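Local atomic coordinates of sortase B (Clostridium perfringens, PDB entry 5YFK), a protein that is a class B sortase, a cysteine transpeptidase that probably joins sorted proteins to the bacterial cell wall, crystallised here with an engineered residue at its predicted active site. Residues T12-L20 with N83-I94; K174-E185 with D196-L204. The protein carries 1 engineered substitution. All blocks are in the same frame, centred on the assembly; numbering follows the deposited sequence.

In the fold
Both contacts tie a peripheral piece of chain to the sortase beta fold, on opposite sides of its centre, with centres about 34 Å apart, and they share no helix or strand. Contact 1 is mostly buried: the N-terminal segment 12-20 lies against the loop 83-94 that leads into strand 94-96, and polar groups do much of the work, one carboxylate oxygen and one tyrosine hydroxyl reading backbone N-H groups of the loop. Contact 2 is only partly buried. There helix 174-186 rests on the turn before strand 203-210, through leucine, isoleucine and tyrosine around a serine of the turn, with a single hydrogen bond across and charged residues along its rim.

Contact 1 of 2, residues T12-L20 with N83-I94; sequences TDSRDYDNL and NFNKEKSFSGSI
The backbones approach at two points, D13 to S91 with CA atoms 6.2 Å apart and Y17 to F84 at 6.9 Å, the latter where a short helical turn meets the type I turn N83-K86. At the first, D13 serves the loop as acceptor: OD1 takes S91 N at 3.0 Å, on the syn side but 34° out of the carboxylate plane, and S91 OG at 3.1 Å on the anti lone pair. T12 OG1 adds a third bond from above that plane. S89 OG binds OD1 weakly but accepts from G92 N in an ST motif. A water joins D13 OD2 to K88 O. This is the N-terminal extension of a sortase B laid on the loop entering strand 94-96; G92 lies close to H113, the predicted proton donor/acceptor. Inward, the Y17 hydroxyl receives I94 N at 3.0 Å, nearly straight at 166°, and also bonds P69 O, as suits a buried tyrosine. S93 OG, hydrogen-bonded to H82 O, lies at the Y17 ring edge. F84, CG anti to its N (chi1 -168°), meets L20 CD1 obliquely, 3.6 Å from F84 CD2; Y17 CE1 lies 3.9 Å from F84 CB, the side chains crossing at about a right angle.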
loop_
_atom_site.group_PDB
_atom_site.type_symbol
_atom_site.label_atom_id
_atom_site.label_comp_id
_atom_site.label_asym_id
_atom_site.label_seq_id
_atom_site.Cartn_x
_atom_site.Cartn_y
_atom_site.Cartn_z
ATOM N N THR A 12 -21.171 0.083 -4.429
ATOM C CA THR A 12 -20.482 1.251 -3.912
ATOM C C THR A 12 -19.771 2.018 -5.033
ATOM O O THR A 12 -20.167 1.915 -6.200
ATOM C CB THR A 12 -19.532 0.837 -2.768
ATOM O OG1 THR A 12 -19.156 1.987 -2.000
ATOM C CG2 THR A 12 -18.302 0.112 -3.308
ATOM N N ASP A 13 -18.811 2.867 -4.668
ATOM C CA ASP A 13 -18.371 3.976 -5.530
ATOM C C ASP A 13 -17.315 3.564 -6.574
ATOM O O ASP A 13 -16.586 4.416 -7.087
ATOM C CB ASP A 13 -17.824 5.134 -4.675
ATOM C CG ASP A 13 -18.501 5.234 -3.310
ATOM O OD1 ASP A 13 -18.063 4.524 -2.381
ATOM O OD2 ASP A 13 -19.439 6.048 -3.149
ATOM N N SER A 14 -17.372 2.307 -7.016
ATOM C CA SER A 14 -16.222 1.631 -7.628
ATOM C C SER A 14 -15.910 2.156 -9.037
ATOM O O SER A 14 -14.776 2.059 -9.506
ATOM C CB SER A 14 -16.477 0.113 -7.680
ATOM O OG SER A 14 -15.283 -0.628 -7.904
ATOM N N ARG A 15 -16.917 2.701 -9.710
ATOM C CA ARG A 15 -16.897 2.799 -11.170
ATOM C C ARG A 15 -15.930 3.880 -11.656
ATOM O O ARG A 15 -15.221 3.689 -12.647
ATOM C CB ARG A 15 -18.307 3.082 -11.699
ATOM C CG ARG A 15 -18.482 2.805 -13.182
ATOM C CD ARG A 15 -19.879 3.178 -13.651
ATOM N NE ARG A 15 -19.895 3.617 -15.044
ATOM C CZ ARG A 15 -19.461 4.803 -15.464
ATOM N NH1 ARG A 15 -18.930 5.664 -14.606
ATOM N NH2 ARG A 15 -19.533 5.117 -16.752
ATOM N N ASP A 16 -15.936 5.028 -10.983
ATOM C CA ASP A 16 -15.035 6.124 -11.326
ATOM C C ASP A 16 -13.599 5.697 -11.064
ATOM O O ASP A 16 -12.743 5.794 -11.948
ATOM C CB ASP A 16 -15.362 7.371 -10.498
ATOM C CG ASP A 16 -16.836 7.749 -10.561
ATOM O OD1 ASP A 16 -17.321 8.403 -9.614
ATOM O OD2 ASP A 16 -17.508 7.394 -11.553
ATOM N N TYR A 17 -13.373 5.140 -9.874
ATOM C CA TYR A 17 -12.048 4.688 -9.447
ATOM C C TYR A 17 -11.634 3.459 -10.269
ATOM O O TYR A 17 -10.798 2.674 -9.827
ATOM C CB TYR A 17 -12.064 4.358 -7.935
ATOM C CG TYR A 17 -10.815 4.750 -7.139
ATOM C CD1 TYR A 17 -10.838 5.820 -6.235
ATOM C CD2 TYR A 17 -9.717 3.902 -7.094
ATOM C CE1 TYR A 17 -9.731 6.119 -5.439
ATOM C CE2 TYR A 17 -8.619 4.172 -6.286
ATOM C CZ TYR A 17 -8.614 5.280 -5.461
ATOM O OH TYR A 17 -7.474 5.525 -4.685
ATOM N N ASP A 18 -12.189 3.324 -11.479
ATOM C CA ASP A 18 -11.789 2.259 -12.410
ATOM C C ASP A 18 -11.913 2.643 -13.890
ATOM O O ASP A 18 -11.289 2.029 -14.752
ATOM C CB ASP A 18 -12.592 0.984 -12.145
ATOM C CG ASP A 18 -12.032 0.173 -10.990
ATOM O OD1 ASP A 18 -10.866 -0.281 -11.086
ATOM O OD2 ASP A 18 -12.741 0.034 -9.967
ATOM N N ASN A 19 -12.655 3.701 -14.178
ATOM C CA ASN A 19 -12.246 4.657 -15.203
ATOM C C ASN A 19 -10.742 4.951 -15.130
ATOM O O ASN A 19 -10.031 4.894 -16.137
ATOM C CB ASN A 19 -13.040 5.956 -15.029
ATOM C CG ASN A 19 -12.534 7.076 -15.914
ATOM O OD1 ASN A 19 -11.577 7.773 -15.570
ATOM N ND2 ASN A 19 -13.211 7.293 -17.036
ATOM N N LEU A 20 -10.267 5.246 -13.923
ATOM C CA LEU A 20 -8.886 5.661 -13.706
ATOM C C LEU A 20 -7.898 4.562 -14.055
ATOM O O LEU A 20 -6.717 4.829 -14.250
ATOM C CB LEU A 20 -8.677 6.057 -12.244
ATOM C CG LEU A 20 -9.478 7.262 -11.766
ATOM C CD1 LEU A 20 -9.353 7.412 -10.253
ATOM C CD2 LEU A 20 -9.003 8.515 -12.489
ATOM N N ASN A 83 -13.152 10.261 -2.417
ATOM C CA ASN A 83 -12.623 9.501 -3.535
ATOM C C ASN A 83 -11.532 10.274 -4.237
ATOM O O ASN A 83 -11.009 11.240 -3.684
ATOM C CB ASN A 83 -13.734 9.103 -4.509
ATOM C CG ASN A 83 -14.290 10.279 -5.287
ATOM O OD1 ASN A 83 -13.793 11.402 -5.203
ATOM N ND2 ASN A 83 -15.349 10.025 -6.033
ATOM N N PHE A 84 -11.091 9.778 -5.390
ATOM C CA PHE A 84 -9.951 10.371 -6.075
ATOM C C PHE A 84 -10.241 11.786 -6.579
ATOM O O PHE A 84 -9.311 12.575 -6.780
ATOM C CB PHE A 84 -9.528 9.517 -7.259
ATOM C CG PHE A 84 -8.200 9.903 -7.823
ATOM C CD1 PHE A 84 -7.031 9.637 -7.123
ATOM C CD2 PHE A 84 -8.112 10.552 -9.036
ATOM C CE1 PHE A 84 -5.804 9.993 -7.642
ATOM C CE2 PHE A 84 -6.881 10.916 -9.560
ATOM C CZ PHE A 84 -5.726 10.635 -8.865
ATOM N N ASN A 85 -11.509 12.044 -6.904
ATOM C CA ASN A 85 -11.983 13.383 -7.276
ATOM C C ASN A 85 -12.274 14.271 -6.068
ATOM O O ASN A 85 -12.801 15.373 -6.228
ATOM C CB ASN A 85 -13.265 13.284 -8.117
ATOM C CG ASN A 85 -13.050 12.562 -9.427
ATOM O OD1 ASN A 85 -13.703 11.557 -9.709
ATOM N ND2 ASN A 85 -12.114 13.054 -10.226
ATOM N N LYS A 86 -12.055 13.737 -4.869
ATOM C CA LYS A 86 -12.283 14.456 -3.619
ATOM C C LYS A 86 -13.766 14.611 -3.298
ATOM O O LYS A 86 -14.139 15.366 -2.403
ATOM C CB LYS A 86 -11.607 15.834 -3.650
ATOM C CG LYS A 86 -10.109 15.767 -3.872
ATOM C CD LYS A 86 -9.375 16.958 -3.270
ATOM C CE LYS A 86 -8.059 17.188 -3.981
ATOM N NZ LYS A 86 -7.399 18.442 -3.539
ATOM N N GLU A 87 -14.596 13.820 -3.958
ATOM C CA GLU A 87 -16.006 13.765 -3.634
ATOM C C GLU A 87 -16.209 12.887 -2.410
ATOM O O GLU A 87 -15.439 11.952 -2.177
ATOM C CB GLU A 87 -16.791 13.227 -4.834
ATOM C CG GLU A 87 -16.644 14.097 -6.085
ATOM C CD GLU A 87 -16.844 13.338 -7.393
ATOM O OE1 GLU A 87 -17.007 12.097 -7.363
ATOM O OE2 GLU A 87 -16.772 13.979 -8.467
ATOM N N LYS A 88 -17.178 13.261 -1.579
ATOM C CA LYS A 88 -17.697 12.376 -0.538
ATOM C C LYS A 88 -17.811 10.950 -1.052
ATOM O O LYS A 88 -18.383 10.701 -2.114
ATOM C CB LYS A 88 -19.080 12.845 -0.078
ATOM C CG LYS A 88 -19.108 14.233 0.548
ATOM C CD LYS A 88 -18.457 14.259 1.923
ATOM C CE LYS A 88 -19.129 13.294 2.891
ATOM N NZ LYS A 88 -20.580 13.584 3.054
ATOM N N SER A 89 -17.332 9.998 -0.265
ATOM C CA SER A 89 -17.298 8.619 -0.722
ATOM C C SER A 89 -17.206 7.704 0.468
ATOM O O SER A 89 -16.468 7.975 1.417
ATOM C CB SER A 89 -16.108 8.394 -1.651
ATOM O OG SER A 89 -15.866 7.007 -1.842
ATOM N N PHE A 90 -17.880 6.566 0.371
ATOM C CA PHE A 90 -17.800 5.541 1.389
ATOM C C PHE A 90 -16.554 4.691 1.223
ATOM O O PHE A 90 -15.915 4.345 2.206
ATOM C CB PHE A 90 -19.061 4.688 1.365
ATOM C CG PHE A 90 -20.288 5.458 1.761
ATOM C CD1 PHE A 90 -20.987 6.177 0.801
ATOM C CD2 PHE A 90 -20.487 5.783 3.099
ATOM C CE1 PHE A 90 -22.009 7.037 1.167
ATOM C CE2 PHE A 90 -21.497 6.652 3.475
ATOM C CZ PHE A 90 -22.265 7.272 2.506
ATOM N N SER A 91 -16.184 4.406 -0.022
ATOM C CA SER A 91 -15.003 3.594 -0.291
ATOM C C SER A 91 -13.725 4.381 -0.017
ATOM O O SER A 91 -12.670 3.797 0.213
ATOM C CB SER A 91 -15.012 3.130 -1.735
ATOM O OG SER A 91 -16.039 2.187 -1.919
ATOM N N GLY A 92 -13.799 5.698 -0.175
ATOM C CA GLY A 92 -12.604 6.542 -0.079
ATOM C C GLY A 92 -11.552 6.220 -1.133
ATOM O O GLY A 92 -11.856 5.992 -2.309
ATOM N N SER A 93 -10.302 6.401 -0.748
ATOM C CA SER A 93 -9.187 6.260 -1.667
ATOM C C SER A 93 -8.103 5.429 -0.999
ATOM O O SER A 93 -8.125 5.211 0.225
ATOM C CB SER A 93 -8.634 7.629 -2.081
ATOM O OG SER A 93 -9.653 8.449 -2.638
ATOM N N ILE A 94 -7.156 4.954 -1.800
ATOM C CA ILE A 94 -5.930 4.386 -1.212
ATOM C C ILE A 94 -4.953 5.528 -0.961
ATOM O O ILE A 94 -4.739 6.374 -1.848
ATOM C CB ILE A 94 -5.283 3.382 -2.155
ATOM C CG1 ILE A 94 -6.305 2.340 -2.612
ATOM C CG2 ILE A 94 -4.085 2.715 -1.476
ATOM C CD1 ILE A 94 -7.068 1.629 -1.516
HETATM O O HOH W 1 -18.939 9.140 -4.055
#

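Contact 2 of 2, residues K174-E185 with D196-L204; sequences KEDYEKYLKEQE and DLNSNDRIL
The ring of Y177 has S199 O at its edge, in plane, while L181 CD1 of the next helical turn covers one face, 3.6 Å above the plane and offset toward the rim. Y180 is arranged similarly: Q184 CG lies over one face and I203 CD1 meets the edge, 3.9 Å from Y180 CE2. F171 meets both rings at about 55°. With CG anti to the backbone N (chi1 -175°), Y177 reaches from the helix to the turn N198-D201, and its OH donates to D201 O at 2.7 Å from well above the carbonyl plane. Tyrosine suits this place because its ring takes a leucine methyl on one face and meets F171, while its hydroxyl serves a main-chain carbonyl.

Between the rings and the far end of the helix, L181 divides its branches: CD1 reaches N198 O at 3.3 Å, and CD2 lies 3.9 Å from I203 CG2. Further along, L197 CD2 fits beside L181 CB and 3.9 Å from E185 CB; the carboxylate of E185 continues to a salt bridge with K191. E178 OE1 comes within 3.1 Å of S199 N, but the N-H points poorly and they do not bond.

The turn is braced by an Asx turn, N198 OD1 accepting from N200 N at 2.9 Å, and by D201 OD2, which takes N198 N and pairs with K223 of strand 216-225. Helix 174-186 thus packs on the connection entering strand 203-210, which carries S209, the engineered residue at the predicted nucleophile position. The turn makes several polar bonds of its own and apolar helix groups pack beside it, leaving Y177 to make the one hydrogen bond linking helix to turn.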
loop_
_atom_site.group_PDB
_atom_site.type_symbol
_atom_site.label_atom_id
_atom_site.label_comp_id
_atom_site.label_asym_id
_atom_site.label_seq_id
_atom_site.Cartn_x
_atom_site.Cartn_y
_atom_site.Cartn_z
ATOM N N LYS A 174 20.209 3.493 12.324
ATOM C CA LYS A 174 20.218 2.156 11.741
ATOM C C LYS A 174 19.736 1.082 12.725
ATOM O O LYS A 174 19.021 0.145 12.342
ATOM C CB LYS A 174 21.645 1.822 11.301
ATOM C CG LYS A 174 21.769 0.619 10.385
ATOM C CD LYS A 174 21.669 1.022 8.919
ATOM C CE LYS A 174 22.984 1.573 8.394
ATOM N NZ LYS A 174 22.805 2.210 7.060
ATOM N N GLU A 175 20.309 1.106 13.926
ATOM C CA GLU A 175 19.967 0.151 14.984
ATOM C C GLU A 175 18.455 0.126 15.262
ATOM O O GLU A 175 17.845 -0.948 15.449
ATOM C CB GLU A 175 20.727 0.543 16.270
ATOM C CG GLU A 175 20.419 -0.307 17.492
ATOM C CD GLU A 175 21.238 0.100 18.714
ATOM O OE1 GLU A 175 22.408 0.506 18.532
ATOM O OE2 GLU A 175 20.713 0.029 19.852
ATOM N N ASP A 176 17.876 1.311 15.387
ATOM C CA ASP A 176 16.443 1.460 15.640
ATOM C C ASP A 176 15.636 0.884 14.486
ATOM O O ASP A 176 14.616 0.243 14.694
ATOM C CB ASP A 176 16.085 2.933 15.813
ATOM C CG ASP A 176 16.602 3.521 17.125
ATOM O OD1 ASP A 176 17.215 2.781 17.929
ATOM O OD2 ASP A 176 16.371 4.728 17.359
ATOM N N TYR A 177 16.120 1.091 13.266
ATOM C CA TYR A 177 15.449 0.546 12.072
ATOM C C TYR A 177 15.579 -0.964 12.004
ATOM O O TYR A 177 14.634 -1.671 11.655
ATOM C CB TYR A 177 16.052 1.163 10.826
ATOM C CG TYR A 177 15.366 0.765 9.529
ATOM C CD1 TYR A 177 13.983 0.737 9.423
ATOM C CD2 TYR A 177 16.109 0.316 8.455
ATOM C CE1 TYR A 177 13.364 0.431 8.221
ATOM C CE2 TYR A 177 15.505 -0.048 7.272
ATOM C CZ TYR A 177 14.135 0.027 7.149
ATOM O OH TYR A 177 13.554 -0.405 5.967
ATOM N N GLU A 178 16.769 -1.472 12.282
ATOM C CA GLU A 178 16.953 -2.891 12.283
ATOM C C GLU A 178 16.002 -3.553 13.296
ATOM O O GLU A 178 15.391 -4.589 13.032
ATOM C CB GLU A 178 18.400 -3.240 12.602
ATOM C CG GLU A 178 18.671 -4.734 12.574
ATOM C CD GLU A 178 18.444 -5.362 11.205
ATOM O OE1 GLU A 178 18.278 -4.618 10.216
ATOM O OE2 GLU A 178 18.426 -6.608 11.110
ATOM N N LYS A 179 15.867 -2.922 14.447
ATOM C CA LYS A 179 14.979 -3.423 15.488
ATOM C C LYS A 179 13.537 -3.464 14.960
ATOM O O LYS A 179 12.787 -4.416 15.217
ATOM C CB LYS A 179 15.075 -2.507 16.707
ATOM C CG LYS A 179 14.122 -2.867 17.844
ATOM C CD LYS A 179 14.488 -2.149 19.142
ATOM C CE LYS A 179 13.504 -1.030 19.471
ATOM N NZ LYS A 179 14.109 0.326 19.319
ATOM N N TYR A 180 13.128 -2.385 14.291
ATOM C CA TYR A 180 11.795 -2.336 13.664
ATOM C C TYR A 180 11.564 -3.452 12.649
ATOM O O TYR A 180 10.511 -4.118 12.650
ATOM C CB TYR A 180 11.592 -0.986 12.975
ATOM C CG TYR A 180 10.175 -0.789 12.469
ATOM C CD1 TYR A 180 9.141 -0.466 13.343
ATOM C CD2 TYR A 180 9.862 -0.935 11.122
ATOM C CE1 TYR A 180 7.873 -0.180 12.873
ATOM C CE2 TYR A 180 8.584 -0.682 10.640
ATOM C CZ TYR A 180 7.580 -0.345 11.518
ATOM O OH TYR A 180 6.291 -0.131 11.058
ATOM N N LEU A 181 12.549 -3.679 11.785
ATOM C CA LEU A 181 12.444 -4.711 10.765
ATOM C C LEU A 181 12.260 -6.073 11.423
ATOM O O LEU A 181 11.430 -6.869 11.001
ATOM C CB LEU A 181 13.677 -4.722 9.858
ATOM C CG LEU A 181 13.793 -3.479 8.960
ATOM C CD1 LEU A 181 15.045 -3.521 8.110
ATOM C CD2 LEU A 181 12.553 -3.360 8.090
ATOM N N LYS A 182 13.081 -6.351 12.426
ATOM C CA LYS A 182 12.994 -7.613 13.184
ATOM C C LYS A 182 11.617 -7.830 13.823
ATOM O O LYS A 182 11.024 -8.924 13.691
ATOM C CB LYS A 182 14.117 -7.667 14.237
ATOM C CG LYS A 182 13.988 -8.793 15.262
ATOM C CD LYS A 182 15.349 -9.258 15.747
ATOM C CE LYS A 182 15.456 -9.264 17.259
ATOM N NZ LYS A 182 16.848 -9.605 17.674
ATOM N N GLU A 183 11.051 -6.759 14.380
ATOM C CA GLU A 183 9.721 -6.819 14.970
ATOM C C GLU A 183 8.705 -7.170 13.886
ATOM O O GLU A 183 7.847 -8.015 14.092
ATOM C CB GLU A 183 9.336 -5.478 15.606
ATOM C CG GLU A 183 7.831 -5.303 15.804
ATOM C CD GLU A 183 7.382 -3.876 16.155
ATOM O OE1 GLU A 183 7.602 -2.937 15.341
ATOM O OE2 GLU A 183 6.577 -3.744 17.117
ATOM N N GLN A 184 8.751 -6.455 12.763
ATOM C CA GLN A 184 7.751 -6.649 11.704
ATOM C C GLN A 184 7.839 -8.046 11.115
ATOM O O GLN A 184 6.825 -8.707 10.927
ATOM C CB GLN A 184 7.904 -5.610 10.598
ATOM C CG GLN A 184 7.691 -4.190 11.085
ATOM C CD GLN A 184 6.272 -3.954 11.545
ATOM O OE1 GLN A 184 5.325 -4.217 10.806
ATOM N NE2 GLN A 184 6.113 -3.627 12.829
ATOM N N GLU A 185 9.061 -8.560 10.996
ATOM C CA GLU A 185 9.259 -9.899 10.462
ATOM C C GLU A 185 8.790 -10.971 11.468
ATOM O O GLU A 185 8.103 -11.915 11.089
ATOM C CB GLU A 185 10.726 -10.110 10.113
ATOM C CG GLU A 185 11.008 -11.449 9.449
ATOM C CD GLU A 185 12.475 -11.639 9.089
ATOM O OE1 GLU A 185 13.350 -11.288 9.914
ATOM O OE2 GLU A 185 12.739 -12.192 8.002
ATOM N N ASP A 196 16.682 -12.035 2.807
ATOM C CA ASP A 196 17.791 -11.202 3.319
ATOM C C ASP A 196 17.293 -9.834 3.824
ATOM O O ASP A 196 17.828 -8.790 3.436
ATOM C CB ASP A 196 18.818 -11.013 2.203
ATOM C CG ASP A 196 20.144 -10.433 2.686
ATOM O OD1 ASP A 196 20.423 -10.461 3.896
ATOM O OD2 ASP A 196 20.832 -9.798 1.855
ATOM N N LEU A 197 16.455 -9.843 4.852
ATOM C CA LEU A 197 15.926 -8.605 5.377
ATOM C C LEU A 197 17.023 -7.944 6.220
ATOM O O LEU A 197 17.662 -8.604 7.064
ATOM C CB LEU A 197 14.676 -8.856 6.228
ATOM C CG LEU A 197 13.919 -7.592 6.653
ATOM C CD1 LEU A 197 13.389 -6.818 5.459
ATOM C CD2 LEU A 197 12.794 -7.905 7.643
ATOM N N ASN A 198 17.286 -6.676 5.938
ATOM C CA ASN A 198 18.395 -5.970 6.582
ATOM C C ASN A 198 18.244 -4.451 6.563
ATOM O O ASN A 198 17.403 -3.900 5.864
ATOM C CB ASN A 198 19.720 -6.409 5.951
ATOM C CG ASN A 198 19.982 -5.759 4.606
ATOM O OD1 ASN A 198 20.547 -4.664 4.540
ATOM N ND2 ASN A 198 19.640 -6.440 3.537
ATOM N N SER A 199 19.037 -3.761 7.379
ATOM C CA SER A 199 18.801 -2.356 7.642
ATOM C C SER A 199 19.093 -1.453 6.435
ATOM O O SER A 199 18.715 -0.284 6.429
ATOM C CB SER A 199 19.667 -1.921 8.825
ATOM O OG SER A 199 20.993 -1.698 8.389
ATOM N N ASN A 200 19.634 -2.002 5.357
ATOM C CA ASN A 200 19.724 -1.213 4.128
ATOM C C ASN A 200 18.433 -1.201 3.328
ATOM O O ASN A 200 18.309 -0.453 2.361
ATOM C CB ASN A 200 20.834 -1.736 3.220
ATOM C CG ASN A 200 22.198 -1.621 3.846
ATOM O OD1 ASN A 200 22.556 -0.577 4.395
ATOM N ND2 ASN A 200 22.918 -2.733 3.873
ATOM N N ASP A 201 17.471 -2.027 3.719
ATOM C CA ASP A 201 16.275 -2.202 2.917
ATOM C C ASP A 201 15.310 -1.019 3.030
ATOM O O ASP A 201 15.349 -0.222 3.986
ATOM C CB ASP A 201 15.543 -3.488 3.310
ATOM C CG ASP A 201 16.242 -4.738 2.802
ATOM O OD1 ASP A 201 16.722 -4.723 1.650
ATOM O OD2 ASP A 201 16.193 -5.774 3.511
ATOM N N ARG A 202 14.467 -0.891 2.015
ATOM C CA ARG A 202 13.344 0.032 2.078
ATOM C C ARG A 202 12.067 -0.784 2.065
ATOM O O ARG A 202 11.933 -1.721 1.271
ATOM C CB ARG A 202 13.353 0.976 0.873
ATOM C CG ARG A 202 12.317 2.077 1.041
ATOM C CD ARG A 202 12.344 3.110 -0.071
ATOM N NE ARG A 202 11.763 4.356 0.425
ATOM C CZ ARG A 202 11.595 5.460 -0.299
ATOM N NH1 ARG A 202 11.232 6.589 0.299
ATOM N NH2 ARG A 202 11.723 5.415 -1.616
ATOM N N ILE A 203 11.147 -0.477 2.959
ATOM C CA ILE A 203 9.957 -1.286 3.055
ATOM C C ILE A 203 8.683 -0.519 2.716
ATOM O O ILE A 203 8.629 0.707 2.820
ATOM C CB ILE A 203 9.822 -1.985 4.423
ATOM C CG1 ILE A 203 9.826 -0.971 5.575
ATOM C CG2 ILE A 203 10.933 -3.040 4.561
ATOM C CD1 ILE A 203 9.313 -1.543 6.897
ATOM N N LEU A 204 7.646 -1.308 2.459
ATOM C CA LEU A 204 6.312 -0.845 2.135
ATOM C C LEU A 204 5.338 -1.572 3.057
ATOM O O LEU A 204 5.399 -2.805 3.194
ATOM C CB LEU A 204 5.980 -1.204 0.692
ATOM C CG LEU A 204 4.584 -0.816 0.170
ATOM C CD1 LEU A 204 4.244 0.656 0.190
ATOM C CD2 LEU A 204 4.434 -1.348 -1.229
#